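Local coordinates for protein thermostable carboxypeptidase 1 (Pyrococcus furiosus, PDB 1KA2) that removes amino acids one at a time from the C-terminus of peptides with broad specificity, as a homodimeric cobalt-binding M32 metallocarboxypeptidase, at residues N80-G85 and E282-T287; K137-A142 and R371-E376; P155-L160 and G166-D171; Y435-K438 and D443-E446; E445-V448 and D454-K457. One frame throughout, in Å; residues are numbered along the deposited sequence.

Contact 1 (N80-G85 and E282-T287); sequences NEYERG and ERFMFT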
# COMPACT_ATOMS: atom_id res chain seq x y z
N ASN A 80 28.12 7.56 22.16
CA ASN A 80 27.25 6.99 23.20
C ASN A 80 26.71 5.65 22.72
O ASN A 80 26.98 5.22 21.60
CB ASN A 80 26.08 7.95 23.50
CG ASN A 80 25.29 8.33 22.25
OD1 ASN A 80 24.79 7.46 21.54
ND2 ASN A 80 25.19 9.62 21.98
N GLU A 81 25.94 4.98 23.58
CA GLU A 81 25.37 3.68 23.25
C GLU A 81 24.48 3.69 22.01
O GLU A 81 24.53 2.78 21.17
CB GLU A 81 24.59 3.14 24.46
CG GLU A 81 23.44 4.03 24.90
CD GLU A 81 23.50 4.36 26.38
OE1 GLU A 81 23.45 3.42 27.20
OE2 GLU A 81 23.58 5.56 26.72
N TYR A 82 23.66 4.73 21.89
CA TYR A 82 22.75 4.86 20.75
C TYR A 82 23.50 4.95 19.43
O TYR A 82 23.26 4.16 18.52
CB TYR A 82 21.86 6.09 20.94
CG TYR A 82 21.16 6.11 22.27
CD1 TYR A 82 21.66 6.86 23.34
CD2 TYR A 82 20.02 5.34 22.49
CE1 TYR A 82 21.03 6.86 24.58
CE2 TYR A 82 19.38 5.33 23.73
CZ TYR A 82 19.89 6.09 24.77
OH TYR A 82 19.27 6.07 25.99
N GLU A 83 24.40 5.92 19.32
CA GLU A 83 25.18 6.10 18.11
C GLU A 83 25.99 4.83 17.84
O GLU A 83 26.26 4.47 16.70
CB GLU A 83 26.14 7.27 18.26
CG GLU A 83 25.49 8.56 18.74
CD GLU A 83 26.51 9.64 19.06
OE1 GLU A 83 27.39 9.39 19.91
OE2 GLU A 83 26.43 10.73 18.45
N ARG A 84 26.36 4.14 18.92
CA ARG A 84 27.13 2.91 18.79
C ARG A 84 26.22 1.83 18.22
O ARG A 84 26.64 1.03 17.38
CB ARG A 84 27.65 2.47 20.16
CG ARG A 84 28.83 1.51 20.11
CD ARG A 84 29.16 1.02 21.51
NE ARG A 84 29.27 2.13 22.45
CZ ARG A 84 29.28 1.99 23.77
NH1 ARG A 84 29.19 0.78 24.32
NH2 ARG A 84 29.36 3.07 24.55
N GLY A 85 24.98 1.82 18.68
CA GLY A 85 24.02 0.84 18.21
C GLY A 85 23.85 0.96 16.71
O GLY A 85 23.71 -0.04 16.01
N GLU A 282 10.50 6.76 19.80
CA GLU A 282 10.43 7.68 18.67
C GLU A 282 11.67 8.54 18.41
O GLU A 282 11.77 9.19 17.37
CB GLU A 282 9.20 8.58 18.78
CG GLU A 282 7.88 7.82 18.82
CD GLU A 282 6.68 8.72 18.59
OE1 GLU A 282 6.76 9.92 18.93
OE2 GLU A 282 5.66 8.23 18.08
N ARG A 283 12.61 8.58 19.34
CA ARG A 283 13.81 9.36 19.10
C ARG A 283 14.69 8.59 18.10
O ARG A 283 15.66 9.14 17.59
CB ARG A 283 14.58 9.58 20.40
CG ARG A 283 13.79 10.36 21.45
CD ARG A 283 14.53 10.38 22.77
NE ARG A 283 14.67 9.04 23.33
CZ ARG A 283 15.46 8.74 24.35
NH1 ARG A 283 16.17 9.69 24.94
NH2 ARG A 283 15.54 7.49 24.78
N PHE A 284 14.33 7.33 17.83
CA PHE A 284 15.07 6.47 16.90
C PHE A 284 14.39 6.37 15.52
O PHE A 284 14.85 5.63 14.63
CB PHE A 284 15.21 5.04 17.48
CG PHE A 284 15.81 4.99 18.88
CD1 PHE A 284 16.50 6.08 19.41
CD2 PHE A 284 15.69 3.84 19.65
CE1 PHE A 284 17.06 6.02 20.68
CE2 PHE A 284 16.25 3.77 20.94
CZ PHE A 284 16.93 4.86 21.45
N MET A 285 13.30 7.11 15.34
CA MET A 285 12.55 7.09 14.08
C MET A 285 13.46 7.34 12.88
O MET A 285 14.29 8.25 12.89
CB MET A 285 11.44 8.16 14.15
CG MET A 285 10.28 7.93 13.21
SD MET A 285 9.05 9.26 13.34
CE MET A 285 8.11 8.72 14.77
N PHE A 286 13.31 6.52 11.84
CA PHE A 286 14.13 6.63 10.62
C PHE A 286 15.56 6.08 10.75
O PHE A 286 16.35 6.16 9.80
CB PHE A 286 14.22 8.09 10.16
CG PHE A 286 12.91 8.78 10.13
CD1 PHE A 286 12.66 9.86 10.97
CD2 PHE A 286 11.90 8.34 9.28
CE1 PHE A 286 11.41 10.49 10.97
CE2 PHE A 286 10.66 8.96 9.28
CZ PHE A 286 10.41 10.04 10.12
N THR A 287 15.90 5.52 11.91
CA THR A 287 17.24 4.98 12.14
C THR A 287 17.24 3.46 12.29
O THR A 287 16.23 2.86 12.65
CB THR A 287 17.85 5.54 13.42
OG1 THR A 287 17.27 4.87 14.55
CG2 THR A 287 17.59 7.03 13.53

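Contact 2 (K137-A142 and R371-E376); sequences KIISLA and RLMVSE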
# COMPACT_ATOMS: atom_id res chain seq x y z
N LYS A 137 19.75 -29.08 -4.11
CA LYS A 137 20.32 -27.82 -4.58
C LYS A 137 20.33 -26.81 -3.45
O LYS A 137 21.28 -26.04 -3.31
CB LYS A 137 19.52 -27.26 -5.75
CG LYS A 137 19.75 -27.95 -7.08
CD LYS A 137 18.93 -27.29 -8.17
CE LYS A 137 19.15 -27.93 -9.53
NZ LYS A 137 18.33 -27.24 -10.57
N ILE A 138 19.28 -26.81 -2.64
CA ILE A 138 19.20 -25.88 -1.52
C ILE A 138 20.17 -26.25 -0.41
O ILE A 138 20.67 -25.38 0.30
CB ILE A 138 17.74 -25.78 -1.00
CG1 ILE A 138 16.88 -25.09 -2.06
CG2 ILE A 138 17.70 -25.03 0.31
CD1 ILE A 138 15.45 -24.87 -1.67
N ILE A 139 20.47 -27.53 -0.26
CA ILE A 139 21.43 -27.95 0.76
C ILE A 139 22.82 -27.44 0.35
O ILE A 139 23.57 -26.92 1.18
CB ILE A 139 21.45 -29.49 0.93
CG1 ILE A 139 20.23 -29.92 1.76
CG2 ILE A 139 22.72 -29.94 1.62
CD1 ILE A 139 19.97 -31.41 1.76
N SER A 140 23.13 -27.56 -0.93
CA SER A 140 24.43 -27.09 -1.41
C SER A 140 24.56 -25.58 -1.24
O SER A 140 25.63 -25.10 -0.89
CB SER A 140 24.62 -27.46 -2.89
OG SER A 140 25.92 -27.08 -3.33
N LEU A 141 23.49 -24.85 -1.49
CA LEU A 141 23.51 -23.39 -1.35
C LEU A 141 23.71 -22.99 0.12
O LEU A 141 24.44 -22.05 0.42
CB LEU A 141 22.20 -22.78 -1.87
CG LEU A 141 21.88 -23.00 -3.36
CD1 LEU A 141 20.51 -22.41 -3.66
CD2 LEU A 141 22.95 -22.35 -4.24
N ALA A 142 23.06 -23.72 1.03
CA ALA A 142 23.18 -23.46 2.46
C ALA A 142 24.64 -23.62 2.93
O ALA A 142 25.16 -22.76 3.65
CB ALA A 142 22.29 -24.41 3.24
N ARG A 371 21.05 -29.45 11.09
CA ARG A 371 22.45 -29.53 11.48
C ARG A 371 23.16 -30.61 10.65
O ARG A 371 24.29 -30.42 10.21
CB ARG A 371 22.58 -29.86 12.96
CG ARG A 371 24.00 -29.79 13.49
CD ARG A 371 24.05 -30.26 14.92
NE ARG A 371 25.27 -29.83 15.58
CZ ARG A 371 25.54 -30.06 16.86
NH1 ARG A 371 24.67 -30.72 17.61
NH2 ARG A 371 26.68 -29.60 17.38
N LEU A 372 22.50 -31.75 10.44
CA LEU A 372 23.07 -32.84 9.63
C LEU A 372 23.27 -32.46 8.16
O LEU A 372 24.32 -32.75 7.58
CB LEU A 372 22.16 -34.07 9.70
CG LEU A 372 22.34 -35.01 10.90
CD1 LEU A 372 22.41 -34.21 12.21
CD2 LEU A 372 21.19 -36.03 10.92
N MET A 373 22.25 -31.85 7.56
CA MET A 373 22.26 -31.42 6.16
C MET A 373 23.42 -30.50 5.78
O MET A 373 23.98 -30.58 4.68
CB MET A 373 20.92 -30.73 5.82
CG MET A 373 19.71 -31.65 5.77
SD MET A 373 18.15 -30.85 6.20
CE MET A 373 18.04 -29.65 4.88
N VAL A 374 23.78 -29.61 6.69
CA VAL A 374 24.85 -28.66 6.44
C VAL A 374 26.21 -29.10 7.00
O VAL A 374 27.25 -28.56 6.63
CB VAL A 374 24.45 -27.28 7.01
CG1 VAL A 374 25.54 -26.26 6.75
CG2 VAL A 374 23.15 -26.85 6.37
N SER A 375 26.19 -30.09 7.89
CA SER A 375 27.42 -30.62 8.49
C SER A 375 27.98 -31.82 7.73
O SER A 375 29.02 -31.73 7.08
CB SER A 375 27.18 -31.07 9.94
OG SER A 375 26.84 -29.98 10.76
N GLU A 376 27.31 -32.95 7.85
CA GLU A 376 27.75 -34.17 7.18
C GLU A 376 27.26 -34.12 5.74
O GLU A 376 26.71 -33.11 5.30
CB GLU A 376 27.17 -35.39 7.90
CG GLU A 376 28.10 -36.58 7.95
CD GLU A 376 29.31 -36.32 8.83
OE1 GLU A 376 30.22 -37.18 8.87
OE2 GLU A 376 29.33 -35.26 9.49

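Contact 3 (P155-L160 and G166-D171); sequences PYDALL and GLRTRD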
# COMPACT_ATOMS: atom_id res chain seq x y z
N PRO A 155 29.52 -24.97 10.62
CA PRO A 155 29.01 -24.20 9.48
C PRO A 155 27.57 -23.77 9.81
O PRO A 155 27.12 -22.72 9.39
CB PRO A 155 29.05 -25.21 8.34
CG PRO A 155 30.16 -26.14 8.73
CD PRO A 155 29.93 -26.32 10.20
N TYR A 156 26.88 -24.61 10.58
CA TYR A 156 25.51 -24.32 10.95
C TYR A 156 25.39 -23.11 11.87
O TYR A 156 24.30 -22.56 12.04
CB TYR A 156 24.87 -25.54 11.62
CG TYR A 156 23.37 -25.42 11.79
CD1 TYR A 156 22.80 -25.44 13.06
CD2 TYR A 156 22.53 -25.28 10.69
CE1 TYR A 156 21.42 -25.32 13.24
CE2 TYR A 156 21.14 -25.16 10.85
CZ TYR A 156 20.60 -25.18 12.12
OH TYR A 156 19.24 -25.08 12.29
N ASP A 157 26.51 -22.68 12.45
CA ASP A 157 26.50 -21.51 13.32
C ASP A 157 26.26 -20.28 12.46
O ASP A 157 25.61 -19.33 12.90
CB ASP A 157 27.84 -21.32 14.04
CG ASP A 157 28.15 -22.43 15.01
OD1 ASP A 157 27.26 -22.84 15.78
OD2 ASP A 157 29.30 -22.90 15.00
N ALA A 158 26.80 -20.30 11.25
CA ALA A 158 26.68 -19.20 10.30
C ALA A 158 25.25 -18.98 9.82
O ALA A 158 24.83 -17.85 9.60
CB ALA A 158 27.61 -19.43 9.10
N LEU A 159 24.49 -20.06 9.65
CA LEU A 159 23.10 -19.94 9.20
C LEU A 159 22.24 -19.46 10.36
O LEU A 159 21.36 -18.60 10.21
CB LEU A 159 22.60 -21.29 8.68
CG LEU A 159 23.45 -21.83 7.52
CD1 LEU A 159 22.93 -23.20 7.08
CD2 LEU A 159 23.41 -20.85 6.35
N LEU A 160 22.51 -20.01 11.54
CA LEU A 160 21.80 -19.67 12.76
C LEU A 160 22.00 -18.18 13.05
O LEU A 160 21.03 -17.47 13.35
CB LEU A 160 22.37 -20.52 13.90
CG LEU A 160 21.47 -21.32 14.84
CD1 LEU A 160 20.22 -21.83 14.13
CD2 LEU A 160 22.30 -22.48 15.42
N GLY A 166 24.08 -13.56 16.79
CA GLY A 166 24.78 -14.13 17.93
C GLY A 166 24.40 -15.54 18.34
O GLY A 166 25.00 -16.10 19.27
N LEU A 167 23.41 -16.13 17.67
CA LEU A 167 22.99 -17.49 18.01
C LEU A 167 24.05 -18.47 17.50
O LEU A 167 24.60 -18.30 16.40
CB LEU A 167 21.62 -17.79 17.40
CG LEU A 167 20.90 -19.02 17.95
CD1 LEU A 167 20.63 -18.82 19.44
CD2 LEU A 167 19.59 -19.25 17.21
N ARG A 168 24.35 -19.49 18.30
CA ARG A 168 25.35 -20.49 17.92
C ARG A 168 24.72 -21.86 18.01
O ARG A 168 23.71 -22.03 18.68
CB ARG A 168 26.56 -20.44 18.87
CG ARG A 168 27.40 -19.16 18.85
CD ARG A 168 28.12 -18.98 17.52
NE ARG A 168 27.45 -18.00 16.68
CZ ARG A 168 27.86 -16.75 16.50
NH1 ARG A 168 28.95 -16.31 17.11
NH2 ARG A 168 27.16 -15.93 15.73
N THR A 169 25.32 -22.84 17.34
CA THR A 169 24.79 -24.19 17.37
C THR A 169 24.79 -24.69 18.82
O THR A 169 23.83 -25.32 19.26
CB THR A 169 25.62 -25.16 16.49
OG1 THR A 169 25.59 -24.71 15.13
CG2 THR A 169 25.05 -26.58 16.55
N ARG A 170 25.86 -24.39 19.55
CA ARG A 170 25.99 -24.81 20.95
C ARG A 170 24.82 -24.28 21.76
O ARG A 170 24.32 -24.96 22.64
CB ARG A 170 27.32 -24.29 21.54
CG ARG A 170 28.52 -24.49 20.61
CD ARG A 170 29.84 -24.08 21.28
NE ARG A 170 30.28 -25.04 22.29
CZ ARG A 170 30.70 -26.28 22.01
NH1 ARG A 170 30.76 -26.70 20.75
NH2 ARG A 170 31.08 -27.09 22.99
N ASP A 171 24.39 -23.05 21.47
CA ASP A 171 23.24 -22.47 22.17
C ASP A 171 22.02 -23.38 21.97
O ASP A 171 21.40 -23.84 22.93
CB ASP A 171 22.91 -21.08 21.60
CG ASP A 171 23.92 -20.02 22.00
OD1 ASP A 171 24.07 -19.75 23.21
OD2 ASP A 171 24.56 -19.44 21.11

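Contact 4 (Y435-K438 and D443-E446); sequences YHIK and DFEE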
# COMPACT_ATOMS: atom_id res chain seq x y z
N TYR A 435 7.80 -15.10 34.52
CA TYR A 435 8.22 -15.15 35.92
C TYR A 435 8.91 -13.87 36.38
O TYR A 435 8.81 -13.50 37.54
CB TYR A 435 9.12 -16.37 36.16
CG TYR A 435 8.34 -17.66 36.12
CD1 TYR A 435 8.58 -18.62 35.13
CD2 TYR A 435 7.29 -17.89 37.01
CE1 TYR A 435 7.80 -19.78 35.04
CE2 TYR A 435 6.50 -19.04 36.92
CZ TYR A 435 6.75 -19.97 35.93
OH TYR A 435 5.93 -21.08 35.81
N HIS A 436 9.59 -13.19 35.46
CA HIS A 436 10.24 -11.95 35.81
C HIS A 436 9.22 -10.84 36.02
O HIS A 436 9.40 -9.96 36.86
CB HIS A 436 11.25 -11.57 34.74
CG HIS A 436 12.53 -12.33 34.83
ND1 HIS A 436 13.52 -12.01 35.74
CD2 HIS A 436 12.97 -13.43 34.18
CE1 HIS A 436 14.51 -12.89 35.65
NE2 HIS A 436 14.20 -13.76 34.70
N ILE A 437 8.13 -10.88 35.25
CA ILE A 437 7.10 -9.86 35.40
C ILE A 437 6.23 -10.24 36.60
O ILE A 437 5.71 -9.38 37.31
CB ILE A 437 6.22 -9.71 34.13
CG1 ILE A 437 5.26 -8.52 34.30
CG2 ILE A 437 5.42 -10.97 33.87
CD1 ILE A 437 4.45 -8.20 33.08
N LYS A 438 6.09 -11.54 36.82
CA LYS A 438 5.29 -12.07 37.92
C LYS A 438 5.89 -11.58 39.24
O LYS A 438 5.21 -11.56 40.27
CB LYS A 438 5.29 -13.60 37.87
CG LYS A 438 4.35 -14.26 38.84
CD LYS A 438 2.91 -13.89 38.57
CE LYS A 438 1.99 -14.59 39.55
NZ LYS A 438 0.57 -14.21 39.37
N ASP A 443 0.25 -9.38 40.97
CA ASP A 443 -1.19 -9.44 40.73
C ASP A 443 -1.43 -9.47 39.21
O ASP A 443 -2.42 -8.94 38.70
CB ASP A 443 -1.87 -8.23 41.37
CG ASP A 443 -1.42 -6.91 40.76
OD1 ASP A 443 -0.23 -6.81 40.38
OD2 ASP A 443 -2.24 -5.98 40.67
N PHE A 444 -0.48 -10.11 38.52
CA PHE A 444 -0.51 -10.26 37.07
C PHE A 444 -1.86 -10.83 36.62
O PHE A 444 -2.56 -10.21 35.82
CB PHE A 444 0.63 -11.21 36.64
CG PHE A 444 0.73 -11.40 35.15
CD1 PHE A 444 1.43 -10.49 34.36
CD2 PHE A 444 0.12 -12.50 34.54
CE1 PHE A 444 1.53 -10.67 32.97
CE2 PHE A 444 0.21 -12.69 33.15
CZ PHE A 444 0.91 -11.78 32.36
N GLU A 445 -2.21 -12.00 37.14
CA GLU A 445 -3.46 -12.70 36.81
C GLU A 445 -4.70 -11.85 37.04
O GLU A 445 -5.58 -11.78 36.19
CB GLU A 445 -3.59 -13.97 37.66
CG GLU A 445 -2.26 -14.53 38.15
CD GLU A 445 -1.49 -15.22 37.06
OE1 GLU A 445 -0.29 -15.50 37.25
OE2 GLU A 445 -2.10 -15.50 36.00
N GLU A 446 -4.76 -11.22 38.20
CA GLU A 446 -5.89 -10.38 38.56
C GLU A 446 -6.05 -9.23 37.55
O GLU A 446 -7.17 -8.89 37.17
CB GLU A 446 -5.70 -9.84 39.98
CG GLU A 446 -6.80 -8.91 40.46
CD GLU A 446 -6.60 -8.49 41.90
OE1 GLU A 446 -7.24 -7.50 42.32
OE2 GLU A 446 -5.81 -9.14 42.62

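Contact 5 (E445-V448 and D454-K457); sequences EEKV and DPIK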
# COMPACT_ATOMS: atom_id res chain seq x y z
N GLU A 445 -2.21 -12.00 37.14
CA GLU A 445 -3.46 -12.70 36.81
C GLU A 445 -4.70 -11.85 37.04
O GLU A 445 -5.58 -11.78 36.19
CB GLU A 445 -3.59 -13.97 37.66
CG GLU A 445 -2.26 -14.53 38.15
CD GLU A 445 -1.49 -15.22 37.06
OE1 GLU A 445 -0.29 -15.50 37.25
OE2 GLU A 445 -2.10 -15.50 36.00
N GLU A 446 -4.76 -11.22 38.20
CA GLU A 446 -5.89 -10.38 38.56
C GLU A 446 -6.05 -9.23 37.55
O GLU A 446 -7.17 -8.89 37.17
CB GLU A 446 -5.70 -9.84 39.98
CG GLU A 446 -6.80 -8.91 40.46
CD GLU A 446 -6.60 -8.49 41.90
OE1 GLU A 446 -7.24 -7.50 42.32
OE2 GLU A 446 -5.81 -9.14 42.62
N LYS A 447 -4.94 -8.64 37.11
CA LYS A 447 -5.02 -7.56 36.14
C LYS A 447 -5.53 -8.06 34.77
O LYS A 447 -6.28 -7.35 34.10
CB LYS A 447 -3.66 -6.87 35.97
CG LYS A 447 -3.25 -6.03 37.18
CD LYS A 447 -2.03 -5.17 36.90
CE LYS A 447 -1.54 -4.46 38.15
NZ LYS A 447 -2.60 -3.64 38.79
N VAL A 448 -5.13 -9.26 34.37
CA VAL A 448 -5.60 -9.80 33.09
C VAL A 448 -7.12 -9.99 33.11
O VAL A 448 -7.82 -9.57 32.19
CB VAL A 448 -4.93 -11.16 32.77
CG1 VAL A 448 -5.68 -11.87 31.62
CG2 VAL A 448 -3.49 -10.93 32.39
N ASP A 454 -2.32 -1.98 30.91
CA ASP A 454 -1.33 -0.92 30.84
C ASP A 454 -0.04 -1.22 31.61
O ASP A 454 1.05 -1.06 31.07
CB ASP A 454 -1.93 0.41 31.29
CG ASP A 454 -2.93 0.96 30.29
OD1 ASP A 454 -2.93 0.49 29.13
OD2 ASP A 454 -3.71 1.86 30.66
N PRO A 455 -0.14 -1.64 32.88
CA PRO A 455 1.11 -1.91 33.60
C PRO A 455 1.96 -3.02 32.96
O PRO A 455 3.19 -2.98 33.00
CB PRO A 455 0.65 -2.26 35.02
CG PRO A 455 -0.78 -2.71 34.84
CD PRO A 455 -1.30 -1.77 33.78
N ILE A 456 1.29 -4.00 32.36
CA ILE A 456 1.97 -5.10 31.70
C ILE A 456 2.59 -4.64 30.39
O ILE A 456 3.66 -5.10 30.01
CB ILE A 456 0.99 -6.26 31.42
CG1 ILE A 456 0.60 -6.90 32.75
CG2 ILE A 456 1.63 -7.28 30.45
CD1 ILE A 456 -0.49 -7.94 32.63
N LYS A 457 1.89 -3.74 29.70
CA LYS A 457 2.39 -3.21 28.44
C LYS A 457 3.60 -2.33 28.74
O LYS A 457 4.60 -2.36 28.01
CB LYS A 457 1.30 -2.39 27.74
CG LYS A 457 0.15 -3.23 27.18
CD LYS A 457 -1.11 -2.42 26.97
CE LYS A 457 -0.94 -1.33 25.93
NZ LYS A 457 -2.18 -0.51 25.76

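Contact 1 (N80-G85 and E282-T287)
The rings of Tyr82 and Phe284 touch at their rims without stacking. Their planes are inclined at 50° and their centroids lie 5.5 Å apart. Contact is made by one side of the tyrosine ring and the far end of the phenylalanine ring: Tyr82 CD2 lies 3.3 Å from Phe284 CZ. Glu81 CG sits 3.6 Å off one face of the Tyr82 ring, near its margin. The guanidinium of Arg283 passes near the phenol, with Tyr82 OH 4.2 Å from Arg283 NH2, too far for a bond. That guanidinium is instead engaged by Asp281 in a salt bridge.

The helix that carries Tyr82 begins with a capping box. Asn80 OD1 accepts from Glu83 N at 2.7 Å, and Glu83 OE1 accepts from Asn80 N at 3.0 Å through its anti lone pair. On the other segment, a type II turn runs from Phe284 to Thr287. Phe284 O takes both the amide and the hydroxyl of Thr287, which closes the turn that begins at the aromatic residue.

The contact joins the first turn of helix 81-99 to the loop between helices 261-278 and 295-309. Ile470, in another loop, touches both Tyr82 and Phe284. Met285 and Phe286 pack on Glu45 and Val48 of the second subunit. Helix 8-36 lies close by, meeting Glu83 through Ile10 and Thr287 through Leu14.

Contact 2 (K137-A142 and R371-E376)
Ile139 lies across the side chain of Met373, the two running at about a right angle. Its CG1 is 3.8 Å from Met373 CE, and its CD1 is 4.0 Å from Met373 CG. The methionine chain bends at its last torsion (chi3 64°). This turns the terminal methyl back onto the isoleucine, so that CG and CE of Met373 both touch it. The other branch of Ile139 does a different job. CG2 stands anti to the backbone N and reaches the opposite backbone, 3.4 Å from Met373 O. That carbonyl also accepts a hydrogen bond from Lys143, and the same lysine binds Glu376 O. Lys143 thus gives polar partners to two carbonyls near the end of helix 359-375.

One turn further along helix 132-149, Ala142 faces Val374. Val374 turns its CG2 branch to the alanine methyl, with Ala142 CB 4.1 Å from Val374 CG2. The four touching residues are all buried, and no hydrogen bond crosses between the segments.

Within the second segment, Ser375 OG bonds back to Arg371 O at 2.6 Å, while Glu376 is the first residue to leave helical geometry. Arg371 points elsewhere, making salt bridges with Glu154 and Glu173. Leu159 of helix 155-163 touches both Ala142 and Val374, and Ile417 from a loop touches Met373 and Val374. This is apolar helix-to-helix packing in the largely helical M32 fold, away from the metal site.

Contact 3 (P155-L160 and G166-D171)
Asp157 OD1 takes two hydrogen bonds from Thr169. The backbone N of Thr169 gives one at 2.5 Å with an N-H...O angle of 159°; this is shorter than usual, so the exact length is doubtful. The hydroxyl OG1 gives the other at 2.6 Å, meeting OD1 from above the carboxylate plane. Asp157 CG stands beside its own backbone N (chi1 -65°), which lets the end of the side chain reach across. Its second oxygen, OD2, accepts from Glu154 N, so both oxygens of this buried carboxylate have partners. The negative charge sits at the first turn of helix 169-192, where the helix dipole would probably help to stabilise it.

Arg168 is the N-cap residue of that helix. Its backbone N bonds to Asp171 OD2 at 2.8 Å, through the anti lone pair of that oxygen. Its guanidinium is held by Asp161 in a salt bridge, and NE also bonds to Leu167 O. With the Asp157 bonds, the Asp161 pair ties the end of the short connection between helices 155-163 and 169-192 to the first of them.

Outside the polar group, Thr169 OG1 lies at the edge of the Tyr156 ring, 3.5 Å from Tyr156 CD1. The phenol OH of Tyr156 goes on to Glu370. Leu160 packs on Leu167, with Leu160 CG 3.7 Å from Leu167 CD2. Leu160 CD2 reaches the peptide joining Arg168 and Thr169, 3.6 Å from Arg168 O. Pro421, on helix 421-440, touches Tyr156 and Leu160.

Contact 4 (Y435-K438 and D443-E446)
Lys438 reaches across to Glu445 with a salt bridge of 2.6 Å between Lys438 NZ and Glu445 OE1. The lysine leaves its helix with CG opposite the backbone N (chi1 -172°), bends once at chi2, and then runs extended to its tip. Along the way its CD passes 4.0 Å from Phe444 CB. Glu445 comes to meet it in a folded shape. Its chi1 of -25° departs from the usual staggered values, and a bend at chi2 carries OE1 round to the ammonium. OE1 receives the lysine on its anti lone pair, and the two chains cross at about a right angle. OE1 also bonds to the hydroxyl of Tyr434, while Lys438 NZ has a weak further bond to Pro442 O. The lysine probably offsets the like charges where Glu445 OE2 lies near Glu314.

Next to this polar pair, Ile437 presents both branches to Phe444. Phe444 CG lies anti to its N (chi1 -178°), which sends the ring to Ile437. Ile437 CD1 lies at the ring edge, 3.8 Å from Phe444 CE1, and Ile437 CG2 is 4.0 Å from the same ring atom. Ile456 and Phe304, from two other helices, touch both residues.

Asp443 is the N-cap residue of helix 444-450, but its side chain makes no capping bond. Two helices consecutive in the chain, 421-440 and 444-450, pack across a short connecting loop, with an apolar pair on the buried side and an ion pair beside it.

Contact 5 (E445-V448 and D454-K457)
Lys447 crosses Pro455 at a slant, its outer methylenes touching the proline at CG. CB points toward helix 454-465, and CG continues from it in a position anti to the carbonyl carbon (chi1 -71°). The chain then stays extended as far as CE. CD makes the close approach: Lys447 CD lies 3.4 Å from Pro455 CG, tighter than usual for two carbons. CE follows at 3.8 Å from the same Pro455 CG. At chi4 (-56°) the chain bends, and NZ goes to Asp443 in a salt bridge, with Glu452 as a long, weak second partner. The methylenes therefore pack on the proline while the charge is paired one helical turn earlier in the chain.

Val448, the next residue, makes a looser apolar touch, with Val448 CG2 4.2 Å from Ile456 CD1. Ile309 of helix 295-309 lies against Val448, and Phe304 of the same helix lies against Ile456.

No hydrogen bond or ion pair crosses between the segments. Between these two segments the contact is carbon on carbon, so it probably depends on apolar fit, while the lysine's charge is paired elsewhere.

In the fold
Contacts 2 and 3 lie mainly in buried surroundings and touch each other, through Leu159 and through Thr169 with Arg371. Contact 2 is apolar, whereas contact 3 pairs a buried carboxylate with a helix start. Contacts 4 and 5 share helix 444-450 and lie across the chain's centre from contact 2, their centres 8 Å apart. Ile456 joins the two. Both are partly buried, but an ion pair crosses only contact 4. Contact 1 stands apart, partly buried, and rests on two aromatic rims. Contacts 3, 4 and 5 join neighbours in sequence; contacts 1 and 2 join distant parts.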